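Local coordinates for protein L-asparaginase 1 (Escherichia coli, PDB 6NXC) that hydrolyses L-asparagine to L-aspartate and ammonium as a cytoplasmic homotetramer that is activated allosterically by asparagine bound at a second site, at residues B[237-242]-B[260-265]; B[295-300]-B[316-321]. The protein carries 1 engineered substitution. One frame throughout, in Å; residues are numbered along the deposited sequence.

Interaction 1. Residues B[237-242]-B[260-265]. With ASN (asparagine), chain O; EDO (1,2-ethanediol), chain C.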
loop_
_atom_site.group_PDB
_atom_site.type_symbol
_atom_site.label_atom_id
_atom_site.label_comp_id
_atom_site.label_asym_id
_atom_site.label_seq_id
_atom_site.Cartn_x
_atom_site.Cartn_y
_atom_site.Cartn_z
ATOM N N ILE B 237 -11.103 -6.703 24.734
ATOM C CA ILE B 237 -10.259 -7.616 25.532
ATOM C C ILE B 237 -8.849 -7.076 25.572
ATOM O O ILE B 237 -8.313 -6.618 24.540
ATOM C CB ILE B 237 -10.238 -9.013 24.901
ATOM C CG1 ILE B 237 -11.640 -9.588 24.696
ATOM C CG2 ILE B 237 -9.326 -9.908 25.697
ATOM C CD1 ILE B 237 -12.457 -9.724 25.957
ATOM N N TYR B 238 -8.256 -7.008 26.751
ATOM C CA TYR B 238 -6.912 -6.462 26.909
ATOM C C TYR B 238 -6.296 -7.089 28.157
ATOM O O TYR B 238 -7.049 -7.570 29.001
ATOM C CB TYR B 238 -6.912 -4.952 27.017
ATOM C CG TYR B 238 -7.814 -4.416 28.084
ATOM C CD1 TYR B 238 -9.124 -4.156 27.767
ATOM C CD2 TYR B 238 -7.372 -4.194 29.387
ATOM C CE1 TYR B 238 -10.048 -3.797 28.737
ATOM C CE2 TYR B 238 -8.256 -3.699 30.336
ATOM C CZ TYR B 238 -9.605 -3.600 30.025
ATOM O OH TYR B 238 -10.556 -3.170 30.929
ATOM N N PRO B 239 -4.976 -7.021 28.317
ATOM C CA PRO B 239 -4.356 -7.743 29.433
ATOM C C PRO B 239 -4.779 -7.043 30.739
ATOM O O PRO B 239 -4.736 -5.807 30.835
ATOM C CB PRO B 239 -2.858 -7.707 29.144
ATOM C CG PRO B 239 -2.837 -7.651 27.589
ATOM C CD PRO B 239 -3.956 -6.663 27.322
ATOM N N GLY B 240 -5.211 -7.888 31.673
ATOM C CA GLY B 240 -5.690 -7.392 32.969
ATOM C C GLY B 240 -7.205 -7.186 33.007
ATOM O O GLY B 240 -7.703 -6.987 34.111
ATOM N N ILE B 241 -7.953 -7.325 31.915
ATOM C CA ILE B 241 -9.426 -7.212 31.996
ATOM C C ILE B 241 -9.956 -8.193 33.090
ATOM O O ILE B 241 -9.572 -9.330 33.027
ATOM C CB ILE B 241 -10.065 -7.516 30.641
ATOM C CG1 ILE B 241 -11.540 -7.165 30.696
ATOM C CG2 ILE B 241 -9.813 -8.921 30.114
ATOM C CD1 ILE B 241 -12.238 -7.187 29.389
ATOM N N SER B 242 -10.936 -7.821 33.924
ATOM C CA SER B 242 -11.523 -8.776 34.928
ATOM C C SER B 242 -12.892 -9.333 34.500
ATOM O O SER B 242 -13.612 -8.627 33.833
ATOM C CB SER B 242 -11.623 -8.139 36.284
ATOM O OG SER B 242 -12.434 -6.976 36.226
ATOM N N ARG B 260 -14.416 -7.626 21.442
ATOM C CA ARG B 260 -13.256 -7.328 20.544
ATOM C C ARG B 260 -12.085 -8.113 21.014
ATOM O O ARG B 260 -11.340 -7.605 21.821
ATOM C CB ARG B 260 -12.995 -5.839 20.487
ATOM C CG ARG B 260 -14.148 -4.963 20.040
ATOM C CD ARG B 260 -13.873 -3.469 19.901
ATOM N NE ARG B 260 -12.764 -3.206 19.039
ATOM C CZ ARG B 260 -11.527 -2.835 19.413
ATOM N NH1 ARG B 260 -11.230 -2.579 20.693
ATOM N NH2 ARG B 260 -10.608 -2.690 18.469
ATOM N N SER B 261 -11.928 -9.332 20.542
ATOM C CA SER B 261 -10.875 -10.242 21.061
ATOM C C SER B 261 -9.593 -10.107 20.274
ATOM O O SER B 261 -9.543 -9.449 19.211
ATOM C CB SER B 261 -11.328 -11.690 20.910
ATOM O OG SER B 261 -12.478 -11.868 21.645
ATOM N N TYR B 262 -8.600 -10.841 20.718
ATOM C CA TYR B 262 -7.278 -10.830 20.049
ATOM C C TYR B 262 -7.311 -11.687 18.789
ATOM O O TYR B 262 -7.896 -12.812 18.747
ATOM C CB TYR B 262 -6.222 -11.399 20.996
ATOM C CG TYR B 262 -6.091 -10.752 22.358
ATOM C CD1 TYR B 262 -5.948 -9.408 22.574
ATOM C CD2 TYR B 262 -6.144 -11.604 23.470
ATOM C CE1 TYR B 262 -5.776 -8.888 23.857
ATOM C CE2 TYR B 262 -5.983 -11.109 24.747
ATOM C CZ TYR B 262 -5.859 -9.731 24.943
ATOM O OH TYR B 262 -5.611 -9.222 26.185
ATOM N N GLY B 263 -6.508 -11.264 17.817
ATOM C CA GLY B 263 -6.181 -12.098 16.655
ATOM C C GLY B 263 -7.406 -12.708 16.003
ATOM O O GLY B 263 -8.419 -11.974 15.729
ATOM N N VAL B 264 -7.364 -14.012 15.861
ATOM C CA VAL B 264 -8.486 -14.745 15.174
ATOM C C VAL B 264 -9.553 -15.130 16.227
ATOM O O VAL B 264 -10.402 -16.047 15.998
ATOM C CB VAL B 264 -7.980 -15.910 14.331
ATOM C CG1 VAL B 264 -7.053 -15.444 13.259
ATOM C CG2 VAL B 264 -7.342 -17.033 15.141
ATOM N N GLY B 265 -9.621 -14.419 17.320
ATOM C CA GLY B 265 -10.790 -14.446 18.240
ATOM C C GLY B 265 -10.423 -15.079 19.577
ATOM O O GLY B 265 -11.180 -15.807 20.121
HETATM N N ASN O . -12.029 -4.716 14.046
HETATM C CA ASN O . -11.606 -3.263 14.253
HETATM C C ASN O . -12.203 -2.762 15.573
HETATM O O ASN O . -12.407 -3.708 16.446
HETATM C CB ASN O . -12.042 -2.406 13.054
HETATM C CG ASN O . -13.552 -2.258 12.914
HETATM O OD1 ASN O . -14.291 -3.123 13.346
HETATM N ND2 ASN O . -14.026 -1.131 12.437
HETATM O OXT ASN O . -12.483 -1.479 15.750
HETATM C C1 EDO C . -3.559 -15.277 14.809
HETATM O O1 EDO C . -3.808 -13.929 14.579
HETATM C C2 EDO C . -3.651 -15.701 16.273
HETATM O O2 EDO C . -4.887 -15.289 16.923
#
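Ile237 packs across Tyr262, their side chains crossing at about a right angle. The CG2 methyl of Ile237 sits over one face of the Tyr262 ring, 3.9 Å from its centroid, a CH-pi contact. The chi1 of Ile237 (-55°) sets CG1 beside the backbone N, 3.8 Å from CA of Ser261, and leaves CG2 to face the ring. Pro239 adds to the packing at the ring edge, CD 3.3 Å from OH of Tyr262.

One hydrogen bond joins the backbones: Ile237 N donates to Arg260 O at 3.1 Å, nearly straight at 168°. That carbonyl also takes a bond from the side chain of Gln292, and so does Ile237 O.

On the ligand side, the edge of the Arg260 guanidinium grips the carboxylate of the activator asparagine, NE to O of the ligand 2.7 Å and NH2 to the same O 2.9 Å. NH1 is tied back to Thr236.

The contact lies where the parallel strands 232-236 and 256-261 run out at their C-terminal ends; beyond Ile237 the chain passes through a type II turn, Tyr238 to Ile241, into helix 243-250, with a second subunit packed against Tyr238, Pro239 and Tyr262.

Interaction 2. Residues B[295-300]-B[316-321]. With ASN (asparagine), chain O; EDO (1,2-ethanediol), chain Q.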
loop_
_atom_site.group_PDB
_atom_site.type_symbol
_atom_site.label_atom_id
_atom_site.label_comp_id
_atom_site.label_asym_id
_atom_site.label_seq_id
_atom_site.Cartn_x
_atom_site.Cartn_y
_atom_site.Cartn_z
ATOM N N SER B 295 -8.038 -6.025 10.169
ATOM C CA SER B 295 -8.525 -7.099 9.280
ATOM C C SER B 295 -8.276 -8.507 9.810
ATOM O O SER B 295 -7.478 -8.683 10.746
ATOM C CB SER B 295 -7.855 -7.039 7.944
ATOM O OG SER B 295 -6.449 -7.460 7.987
ATOM N N GLY B 296 -9.020 -9.445 9.218
ATOM C CA GLY B 296 -8.939 -10.891 9.502
ATOM C C GLY B 296 -10.281 -11.460 9.949
ATOM O O GLY B 296 -11.328 -10.765 10.035
ATOM N N LYS B 297 -10.268 -12.747 10.228
ATOM C CA LYS B 297 -11.491 -13.526 10.369
ATOM C C LYS B 297 -11.406 -14.304 11.677
ATOM O O LYS B 297 -10.441 -15.076 11.838
ATOM C CB LYS B 297 -11.670 -14.400 9.147
ATOM C CG LYS B 297 -12.910 -15.258 9.187
ATOM C CD LYS B 297 -13.158 -15.948 7.934
ATOM C CE LYS B 297 -14.488 -16.650 7.897
ATOM N NZ LYS B 297 -14.827 -17.039 6.498
ATOM N N VAL B 298 -12.444 -14.245 12.497
ATOM C CA VAL B 298 -12.517 -15.058 13.740
ATOM C C VAL B 298 -12.635 -16.526 13.340
ATOM O O VAL B 298 -13.380 -16.803 12.397
ATOM C CB VAL B 298 -13.684 -14.565 14.653
ATOM C CG1 VAL B 298 -14.030 -15.549 15.739
ATOM C CG2 VAL B 298 -13.326 -13.221 15.261
ATOM N N ASN B 299 -11.860 -17.342 14.029
ATOM C CA ASN B 299 -11.783 -18.823 13.916
ATOM C C ASN B 299 -11.458 -19.373 15.314
ATOM O O ASN B 299 -10.314 -19.427 15.686
ATOM C CB ASN B 299 -10.599 -19.282 13.085
ATOM C CG ASN B 299 -10.652 -20.771 12.812
ATOM O OD1 ASN B 299 -11.629 -21.432 13.150
ATOM N ND2 ASN B 299 -9.566 -21.312 12.306
ATOM N N MET B 300 -12.434 -19.575 16.127
ATOM C CA MET B 300 -12.163 -19.870 17.546
ATOM C C MET B 300 -11.534 -21.262 17.753
ATOM O O MET B 300 -11.738 -22.184 16.879
ATOM C CB MET B 300 -13.458 -19.746 18.334
ATOM C CG MET B 300 -13.767 -18.297 18.639
ATOM S SD MET B 300 -15.455 -18.125 19.254
ATOM C CE MET B 300 -16.353 -18.424 17.760
ATOM N N GLY B 316 -19.198 -16.896 16.737
ATOM C CA GLY B 316 -18.084 -16.339 15.960
ATOM C C GLY B 316 -18.630 -15.302 14.969
ATOM O O GLY B 316 -19.610 -15.599 14.261
ATOM N N GLY B 317 -18.078 -14.101 14.925
ATOM C CA GLY B 317 -18.507 -13.109 13.954
ATOM C C GLY B 317 -17.679 -13.058 12.674
ATOM O O GLY B 317 -17.785 -12.017 11.907
ATOM N N ALA B 318 -16.965 -14.122 12.316
ATOM C CA ALA B 318 -16.256 -14.232 11.036
ATOM C C ALA B 318 -15.400 -12.956 10.882
ATOM O O ALA B 318 -14.631 -12.638 11.850
ATOM C CB ALA B 318 -17.238 -14.530 9.899
ATOM N N ASP B 319 -15.447 -12.308 9.727
ATOM C CA ASP B 319 -14.597 -11.111 9.429
ATOM C C ASP B 319 -15.470 -9.839 9.524
ATOM O O ASP B 319 -15.083 -8.876 8.923
ATOM C CB ASP B 319 -13.997 -11.271 8.043
ATOM C CG ASP B 319 -14.959 -11.514 6.887
ATOM O OD1 ASP B 319 -16.126 -12.020 7.098
ATOM O OD2 ASP B 319 -14.478 -11.368 5.721
ATOM N N MET B 320 -16.587 -9.821 10.275
ATOM C CA MET B 320 -17.375 -8.572 10.403
ATOM C C MET B 320 -16.601 -7.496 11.143
ATOM O O MET B 320 -15.925 -7.768 12.164
ATOM C CB MET B 320 -18.704 -8.800 11.109
ATOM C CG MET B 320 -19.599 -9.627 10.282
ATOM S SD MET B 320 -21.346 -9.671 10.982
ATOM C CE MET B 320 -21.066 -10.639 12.449
ATOM N N THR B 321 -16.856 -6.275 10.720
ATOM C CA THR B 321 -16.434 -5.068 11.461
ATOM C C THR B 321 -17.357 -4.907 12.683
ATOM O O THR B 321 -18.478 -5.477 12.829
ATOM C CB THR B 321 -16.576 -3.840 10.558
ATOM O OG1 THR B 321 -17.987 -3.785 10.255
ATOM C CG2 THR B 321 -15.787 -3.923 9.256
HETATM N N ASN O . -12.029 -4.716 14.046
HETATM C CA ASN O . -11.606 -3.263 14.253
HETATM C C ASN O . -12.203 -2.762 15.573
HETATM O O ASN O . -12.407 -3.708 16.446
HETATM C CB ASN O . -12.042 -2.406 13.054
HETATM C CG ASN O . -13.552 -2.258 12.914
HETATM O OD1 ASN O . -14.291 -3.123 13.346
HETATM N ND2 ASN O . -14.026 -1.131 12.437
HETATM O OXT ASN O . -12.483 -1.479 15.750
HETATM C C1 EDO Q . -12.574 -7.515 11.223
HETATM O O1 EDO Q . -11.575 -7.893 10.366
HETATM C C2 EDO Q . -13.029 -6.276 10.749
HETATM O O2 EDO Q . -12.196 -5.254 10.935
HETATM O O HOH W 1 -16.318 -16.902 13.142
#
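Two loops of the C-terminal domain run nearly antiparallel here, one following strand 286-291, the other a type II' turn, Gly317 to Met320, that leads from strand 315-316 into helix 322-333. Val298 N donates to Ala318 O at 2.8 Å; the N-H line is almost straight (176°), though the donor stands above the carbonyl plane. Val298 O and Ala318 N are joined through a water that donates to the first and accepts from the second, 3.0 Å from each. Further along, Asp319 CA makes a C-H...O contact of 3.3 Å with Gly296 O, which also accepts from O1 of a 1,2-ethanediol at 2.9 Å.

Lys297 lies alongside the turn. CG is anti to its backbone N (chi1 180°) and the chain stays extended, laying CG over the Ala318-Asp319 peptide and bringing CE to 4.0 Å from CB of Ala318. At the far end Met300, bent at chi3, pushes its CE methyl onto Gly316 CA, a tight 3.3 Å; Gly316 has no side chain on the side facing Met300, which gives CE its place.

The charged ends turn to other partners: Lys297 NZ bonds to Thr355 O, while Asp319 OD2 bonds Thr355 OG1 and pairs with Arg180. The loops are therefore zipped by one direct bond and one water, and the two bonds to Thr355 tie the C-terminal tail to them; the nearby opposite charges of Lys297 and Asp319, not in contact, probably add a mild attraction.

Overall arrangement
The activator asparagine connects the two contacts: Arg260 of interaction 1 holds its carboxylate, while Thr321 of interaction 2 brings CA to 3.5 Å from the ligand OD1. Thr291, Cys293, Val322 and Glu323 complete the grip with hydrogen bonds. The contact centres are 14 Å apart, and the segments touch directly, Val264 O lying 2.8 Å from Asn299 N in a probable hydrogen bond, with Val264 CB packed 3.6 Å from Lys297 O. Both contacts also reach a second subunit, so the allosteric pocket is built close to an interface of the tetramer. Ala182, an engineered residue of that pocket, has its side chain about 10 Å from that of Arg260.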